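Probable manganase-dependent inorganic pyrophosphatase (Clostridium perfringens, PDB 3L2B) probably hydrolyses inorganic pyrophosphate to phosphate as a manganese-dependent enzyme, its regulatory CBS and DRTGG region binding AMP as inhibitor and diadenosine tetraphosphate as activator. Local coordinates at residues S75-D80 with V182-V187; I123-D128 with I145-H150. All blocks are in the same frame, centred on the assembly; numbering follows the deposited sequence.

Contact 1 (S75-D80 with V182-V187); sequences SATSLD and VQSLPV
Ser184 meets Thr77 through the threonine methyl: Thr77 CG2 lies 3.5 Å from both Ser184 OG and Ser184 O. That methyl stands anti to its own backbone N, which turns OG1 the other way, toward the residues that follow Ser184. The serine hydroxyl bonds back to Ile181 O, and Asn81 ND2, from helix 79-85, donates to Ser184 O, so both polar atoms beside the methyl have partners of their own.

Leu185 brings one branch into the contact. Its CB does not point at segment 75-80, but with CG beside the backbone N (chi1 -66°) Leu185 CD2 reaches two hydroxyls, lying 3.3 Å from Ser75 OG and 3.3 Å from Thr77 OG1. The Thr77 and Leu185 side chains cross at about a right angle. The closest CA pair is Thr77 and Leu185, 5.5 Å apart.

Leu185 and Gln183 bond by backbone to Leu26 and Lys27 of helix 26-35, while Thr77 and Ser184 pack on Ile82 of helix 79-85, consistent with a junction of the CBS and DRTGG parts of the regulatory region. Ala76, with positive phi, ends the preceding helix in a Schellman motif, and two residues on Ser78 is the N-cap of helix 79-85, its OG bonded to Asn81 N. Between these two helix ends Ser75 and Thr77 are tied together: Thr77 OG1 donates to Ser75 OG at 2.7 Å, and a weak bond from Thr77 N reaches the same oxygen. Ser75 OG is also bonded to Ile71 O, one turn back in helix 71-74.

Pro186 finishes the contact through CD and CG. Pro186 CD lies 3.2 Å from Thr77 OG1, while Pro186 CG is 3.4 Å from Ser75 O.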
ATOM      1  N   SER A  75       7.541 -12.234  -8.672  1.00 48.98           N
ATOM      2  CA  SER A  75       6.684 -11.530  -9.632  1.00 48.19           C
ATOM      3  C   SER A  75       7.399 -11.257 -10.941  1.00 48.27           C
ATOM      4  O   SER A  75       6.842 -10.658 -11.855  1.00 48.60           O
ATOM      5  CB  SER A  75       6.224 -10.189  -9.050  1.00 48.04           C
ATOM      6  OG  SER A  75       7.321  -9.283  -8.911  1.00 44.79           O
ATOM      7  N   ALA A  76       8.665 -11.631 -11.009  1.00 48.08           N
ATOM      8  CA  ALA A  76       9.492 -11.264 -12.166  1.00 47.96           C
ATOM      9  C   ALA A  76       9.358  -9.785 -12.528  1.00 46.07           C
ATOM     10  O   ALA A  76       9.298  -9.444 -13.706  1.00 46.19           O
ATOM     11  CB  ALA A  76       9.110 -12.128 -13.394  1.00 48.83           C
ATOM     12  N   THR A  77       9.295  -8.908 -11.528  1.00 43.91           N
ATOM     13  CA  THR A  77       9.182  -7.475 -11.825  1.00 42.32           C
ATOM     14  C   THR A  77      10.328  -7.053 -12.738  1.00 42.04           C
ATOM     15  O   THR A  77      11.488  -7.450 -12.558  1.00 42.72           O
ATOM     16  CB  THR A  77       9.145  -6.585 -10.548  1.00 42.02           C
ATOM     17  OG1 THR A  77       7.952  -6.856  -9.808  1.00 40.68           O
ATOM     18  CG2 THR A  77       9.156  -5.083 -10.912  1.00 40.22           C
ATOM     19  N   SER A  78       9.976  -6.280 -13.744  1.00 41.74           N
ATOM     20  CA  SER A  78      10.923  -5.831 -14.771  1.00 42.51           C
ATOM     21  C   SER A  78      11.688  -4.636 -14.279  1.00 42.08           C
ATOM     22  O   SER A  78      11.233  -3.897 -13.422  1.00 41.80           O
ATOM     23  CB  SER A  78      10.186  -5.431 -16.044  1.00 42.74           C
ATOM     24  OG  SER A  78       9.641  -4.129 -15.874  1.00 43.66           O
ATOM     25  N   LEU A  79      12.855  -4.445 -14.853  1.00 43.30           N
ATOM     26  CA  LEU A  79      13.679  -3.270 -14.566  1.00 43.41           C
ATOM     27  C   LEU A  79      12.957  -1.998 -14.993  1.00 43.72           C
ATOM     28  O   LEU A  79      13.008  -0.983 -14.311  1.00 43.95           O
ATOM     29  CB  LEU A  79      15.016  -3.342 -15.287  1.00 43.71           C
ATOM     30  CG  LEU A  79      15.930  -2.170 -14.930  1.00 45.32           C
ATOM     31  CD1 LEU A  79      16.169  -2.058 -13.370  1.00 38.12           C
ATOM     32  CD2 LEU A  79      17.228  -2.290 -15.701  1.00 43.40           C
ATOM     33  N   ASP A  80      12.297  -2.057 -16.135  1.00 43.89           N
ATOM     34  CA  ASP A  80      11.503  -0.893 -16.619  1.00 44.37           C
ATOM     35  C   ASP A  80      10.484  -0.383 -15.581  1.00 42.15           C
ATOM     36  O   ASP A  80      10.320   0.824 -15.354  1.00 40.89           O
ATOM     37  CB  ASP A  80      10.752  -1.254 -17.910  1.00 45.21           C
ATOM     38  CG  ASP A  80      11.688  -1.331 -19.114  1.00 50.33           C
ATOM     39  OD1 ASP A  80      12.629  -0.516 -19.171  1.00 55.95           O
ATOM     40  OD2 ASP A  80      11.505  -2.216 -19.972  1.00 55.12           O
ATOM     41  N   VAL A 182       7.162  -1.341  -4.123  1.00 41.70           N
ATOM     42  CA  VAL A 182       6.150  -2.410  -4.364  1.00 42.07           C
ATOM     43  C   VAL A 182       5.100  -2.004  -5.414  1.00 41.70           C
ATOM     44  O   VAL A 182       4.398  -2.850  -5.974  1.00 41.36           O
ATOM     45  CB  VAL A 182       5.441  -2.889  -3.121  1.00 42.72           C
ATOM     46  CG1 VAL A 182       6.496  -3.456  -2.146  1.00 46.59           C
ATOM     47  CG2 VAL A 182       4.609  -1.751  -2.467  1.00 44.45           C
ATOM     48  N   GLN A 183       5.066  -0.719  -5.722  1.00 40.73           N
ATOM     49  CA  GLN A 183       4.155  -0.202  -6.726  1.00 40.87           C
ATOM     50  C   GLN A 183       4.658  -0.532  -8.137  1.00 40.77           C
ATOM     51  O   GLN A 183       4.024  -0.243  -9.127  1.00 40.83           O
ATOM     52  CB  GLN A 183       4.015   1.314  -6.572  1.00 42.10           C
ATOM     53  CG  GLN A 183       3.576   1.739  -5.144  1.00 42.53           C
ATOM     54  CD  GLN A 183       3.246   3.206  -5.082  1.00 45.62           C
ATOM     55  OE1 GLN A 183       3.199   3.866  -6.111  1.00 47.93           O
ATOM     56  NE2 GLN A 183       3.028   3.732  -3.875  1.00 45.90           N
ATOM     57  N   SER A 184       5.816  -1.146  -8.207  1.00 40.59           N
ATOM     58  CA  SER A 184       6.426  -1.445  -9.474  1.00 41.10           C
ATOM     59  C   SER A 184       6.016  -2.842  -9.936  1.00 40.58           C
ATOM     60  O   SER A 184       6.227  -3.200 -11.091  1.00 40.55           O
ATOM     61  CB  SER A 184       7.956  -1.315  -9.349  1.00 41.21           C
ATOM     62  OG  SER A 184       8.430  -2.439  -8.691  1.00 44.33           O
ATOM     63  N   LEU A 185       5.390  -3.609  -9.037  1.00 39.84           N
ATOM     64  CA  LEU A 185       4.919  -4.967  -9.351  1.00 39.74           C
ATOM     65  C   LEU A 185       4.024  -5.031 -10.605  1.00 40.26           C
ATOM     66  O   LEU A 185       3.111  -4.215 -10.778  1.00 40.11           O
ATOM     67  CB  LEU A 185       4.118  -5.575  -8.189  1.00 39.66           C
ATOM     68  CG  LEU A 185       4.878  -5.862  -6.891  1.00 40.44           C
ATOM     69  CD1 LEU A 185       3.947  -6.396  -5.797  1.00 42.19           C
ATOM     70  CD2 LEU A 185       5.975  -6.811  -7.142  1.00 41.87           C
ATOM     71  N   PRO A 186       4.226  -6.049 -11.452  1.00 39.97           N
ATOM     72  CA  PRO A 186       3.301  -6.167 -12.595  1.00 40.53           C
ATOM     73  C   PRO A 186       1.923  -6.620 -12.193  1.00 40.23           C
ATOM     74  O   PRO A 186       1.778  -7.438 -11.300  1.00 38.86           O
ATOM     75  CB  PRO A 186       3.958  -7.246 -13.478  1.00 41.72           C
ATOM     76  CG  PRO A 186       4.738  -8.121 -12.513  1.00 40.59           C
ATOM     77  CD  PRO A 186       5.147  -7.184 -11.350  1.00 40.19           C
ATOM     78  N   VAL A 187       0.908  -6.091 -12.870  1.00 41.00           N
ATOM     79  CA  VAL A 187      -0.460  -6.360 -12.468  1.00 41.57           C
ATOM     80  C   VAL A 187      -0.742  -7.863 -12.432  1.00 43.22           C
ATOM     81  O   VAL A 187      -1.537  -8.315 -11.587  1.00 43.57           O
ATOM     82  CB  VAL A 187      -1.519  -5.593 -13.323  1.00 42.27           C
ATOM     83  CG1 VAL A 187      -1.456  -4.064 -13.033  1.00 39.98           C
ATOM     84  CG2 VAL A 187      -1.331  -5.870 -14.770  1.00 42.36           C
TER

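Contact 2 (I123-D128 with I145-H150); sequences IAIAGD and IVTGGH
His150 and Asp128 meet face to face: the carboxylate lies over one side of the imidazole ring, the two planes only 18° apart. Asp128 OD2 sits 3.1 Å above the ring plane, over its centre, and Gly148 O approaches the opposite face at 3.6 Å, so an oxygen lies over each side. Asp128 OD2 and His150 ND1 are 3.3 Å apart, but the angle is too poor for a hydrogen bond; the carboxylate lies over the ring face instead. Asp128 CG stands anti to the backbone N (chi1 -155°), which carries the carboxylate across to the histidine. The ring itself is held at the end of a type I' turn, Thr147 to His150.

This pair lies just beyond the C-terminal ends of two parallel strands, 123-126 and 143-146, joined through helix 130-138 in a beta-alpha-beta unit of the DRTGG domain. Ile145 makes the two backbone bonds that bracket Ile125: its N donates to Ala124 O at 2.9 Å, and its O accepts from Ala126 N at the same length. Helix 130-138 covers the face bearing Ala124, Ala126 and Val146, with Leu136 against both alanines.

On the other face, Ile123 CG2 touches Ile145 CD1 at 3.9 Å. Further along, Ile125 CG2 meets Thr147 CG2 nearly at right angles, and Ser174 of helix 174-180 packs on both residues.

Thr147 grips Ala126 O twice. Its backbone N donates to Ala126 O, and Thr147 OG1 donates over 3.2 Å to Ala126 O from above the carbonyl plane, 44° out of it.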
ATOM      1  N   ILE A 123      18.464  -7.039  -3.717  1.00 41.90           N
ATOM      2  CA  ILE A 123      18.248  -5.666  -4.148  1.00 41.98           C
ATOM      3  C   ILE A 123      18.567  -4.748  -2.988  1.00 42.35           C
ATOM      4  O   ILE A 123      17.901  -4.772  -1.930  1.00 44.04           O
ATOM      5  CB  ILE A 123      16.800  -5.456  -4.602  1.00 41.28           C
ATOM      6  CG1 ILE A 123      16.473  -6.433  -5.748  1.00 41.91           C
ATOM      7  CG2 ILE A 123      16.578  -4.051  -5.077  1.00 40.72           C
ATOM      8  CD1 ILE A 123      16.044  -7.777  -5.313  1.00 38.40           C
ATOM      9  N   ALA A 124      19.583  -3.927  -3.188  1.00 42.43           N
ATOM     10  CA  ALA A 124      20.100  -3.049  -2.136  1.00 42.17           C
ATOM     11  C   ALA A 124      19.788  -1.598  -2.378  1.00 42.23           C
ATOM     12  O   ALA A 124      20.098  -1.048  -3.405  1.00 43.20           O
ATOM     13  CB  ALA A 124      21.604  -3.232  -1.979  1.00 41.91           C
ATOM     14  N   ILE A 125      19.172  -0.980  -1.388  1.00 43.32           N
ATOM     15  CA  ILE A 125      18.929   0.444  -1.412  1.00 43.65           C
ATOM     16  C   ILE A 125      20.019   1.104  -0.611  1.00 45.09           C
ATOM     17  O   ILE A 125      20.202   0.803   0.551  1.00 44.87           O
ATOM     18  CB  ILE A 125      17.570   0.788  -0.822  1.00 43.85           C
ATOM     19  CG1 ILE A 125      16.461   0.192  -1.692  1.00 41.38           C
ATOM     20  CG2 ILE A 125      17.450   2.275  -0.694  1.00 43.56           C
ATOM     21  CD1 ILE A 125      15.129   0.134  -0.992  1.00 42.06           C
ATOM     22  N   ALA A 126      20.757   1.993  -1.273  1.00 46.87           N
ATOM     23  CA  ALA A 126      21.989   2.571  -0.740  1.00 48.18           C
ATOM     24  C   ALA A 126      22.066   4.053  -0.979  1.00 49.98           C
ATOM     25  O   ALA A 126      21.467   4.581  -1.913  1.00 49.87           O
ATOM     26  CB  ALA A 126      23.207   1.910  -1.401  1.00 48.49           C
ATOM     27  N   GLY A 127      22.852   4.713  -0.141  1.00 52.22           N
ATOM     28  CA  GLY A 127      23.122   6.139  -0.292  1.00 55.12           C
ATOM     29  C   GLY A 127      24.299   6.469  -1.188  1.00 57.45           C
ATOM     30  O   GLY A 127      24.744   5.663  -2.001  1.00 56.95           O
ATOM     31  N   ASP A 128      24.807   7.675  -0.961  1.00 60.90           N
ATOM     32  CA  ASP A 128      25.828   8.347  -1.782  1.00 63.54           C
ATOM     33  C   ASP A 128      27.219   7.751  -1.566  1.00 64.40           C
ATOM     34  O   ASP A 128      28.141   7.954  -2.380  1.00 65.99           O
ATOM     35  CB  ASP A 128      25.869   9.842  -1.403  1.00 65.51           C
ATOM     36  CG  ASP A 128      26.401  10.730  -2.515  1.00 69.07           C
ATOM     37  OD1 ASP A 128      27.152  10.244  -3.397  1.00 72.36           O
ATOM     38  OD2 ASP A 128      26.069  11.937  -2.497  1.00 72.66           O
ATOM     39  N   ILE A 145      20.298   0.142  -6.073  1.00 40.96           N
ATOM     40  CA  ILE A 145      19.501   1.358  -6.159  1.00 41.29           C
ATOM     41  C   ILE A 145      20.146   2.446  -5.297  1.00 42.20           C
ATOM     42  O   ILE A 145      20.153   2.363  -4.077  1.00 41.68           O
ATOM     43  CB  ILE A 145      18.046   1.123  -5.724  1.00 40.33           C
ATOM     44  CG1 ILE A 145      17.483  -0.147  -6.355  1.00 39.37           C
ATOM     45  CG2 ILE A 145      17.158   2.268  -6.134  1.00 40.66           C
ATOM     46  CD1 ILE A 145      15.985  -0.362  -6.104  1.00 34.54           C
ATOM     47  N   VAL A 146      20.687   3.465  -5.954  1.00 44.04           N
ATOM     48  CA  VAL A 146      21.288   4.604  -5.259  1.00 45.50           C
ATOM     49  C   VAL A 146      20.237   5.680  -5.067  1.00 46.75           C
ATOM     50  O   VAL A 146      19.542   6.064  -6.021  1.00 47.86           O
ATOM     51  CB  VAL A 146      22.524   5.160  -5.979  1.00 46.82           C
ATOM     52  CG1 VAL A 146      23.135   6.342  -5.184  1.00 47.55           C
ATOM     53  CG2 VAL A 146      23.573   4.045  -6.200  1.00 46.55           C
ATOM     54  N   THR A 147      20.102   6.126  -3.813  1.00 47.45           N
ATOM     55  CA  THR A 147      19.088   7.118  -3.418  1.00 49.52           C
ATOM     56  C   THR A 147      19.624   8.535  -3.571  1.00 51.52           C
ATOM     57  O   THR A 147      20.793   8.749  -3.868  1.00 52.39           O
ATOM     58  CB  THR A 147      18.636   6.965  -1.909  1.00 49.06           C
ATOM     59  OG1 THR A 147      19.742   7.182  -1.034  1.00 51.24           O
ATOM     60  CG2 THR A 147      18.092   5.603  -1.608  1.00 47.65           C
ATOM     61  N   GLY A 148      18.742   9.491  -3.344  1.00 53.15           N
ATOM     62  CA  GLY A 148      19.115  10.898  -3.230  1.00 55.38           C
ATOM     63  C   GLY A 148      19.376  11.623  -4.531  1.00 57.47           C
ATOM     64  O   GLY A 148      19.699  12.814  -4.522  1.00 59.15           O
ATOM     65  N   GLY A 149      19.231  10.914  -5.652  1.00 57.77           N
ATOM     66  CA  GLY A 149      19.505  11.483  -6.978  1.00 59.32           C
ATOM     67  C   GLY A 149      21.006  11.549  -7.230  1.00 60.67           C
ATOM     68  O   GLY A 149      21.463  12.145  -8.196  1.00 62.64           O
ATOM     69  N   HIS A 150      21.751  10.892  -6.352  1.00 60.12           N
ATOM     70  CA  HIS A 150      23.220  10.893  -6.373  1.00 61.39           C
ATOM     71  C   HIS A 150      23.838   9.871  -7.320  1.00 60.80           C
ATOM     72  O   HIS A 150      24.435   8.885  -6.886  1.00 58.63           O
ATOM     73  CB  HIS A 150      23.751  10.663  -4.949  1.00 60.70           C
ATOM     74  CG  HIS A 150      23.370  11.753  -3.994  1.00 63.74           C
ATOM     75  ND1 HIS A 150      22.767  11.505  -2.778  1.00 64.23           N
ATOM     76  CD2 HIS A 150      23.481  13.102  -4.096  1.00 67.50           C
ATOM     77  CE1 HIS A 150      22.537  12.655  -2.164  1.00 67.16           C
ATOM     78  NE2 HIS A 150      22.960  13.640  -2.942  1.00 69.01           N
TER

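Contact 2 falls within the 101 residues that separate the two segments of contact 1, so the chain runs 75-80, 123-128, 145-150, 182-187. The centres are 18 Å apart and the nearest atoms about 7 Å, without touching. Contact 1, near the centre of the chain, appears to join the two connections between the CBS and DRTGG parts; contact 2 lies in the five-stranded mixed sheet of the DRTGG domain. Helix 174-180 links the two regions: it packs on Ile125 and Thr147, and the chain leaving it soon enters 182-187. The DRTGG domain thus appears as an insertion between the two CBS motifs, its entry and exit probably brought together at contact 1.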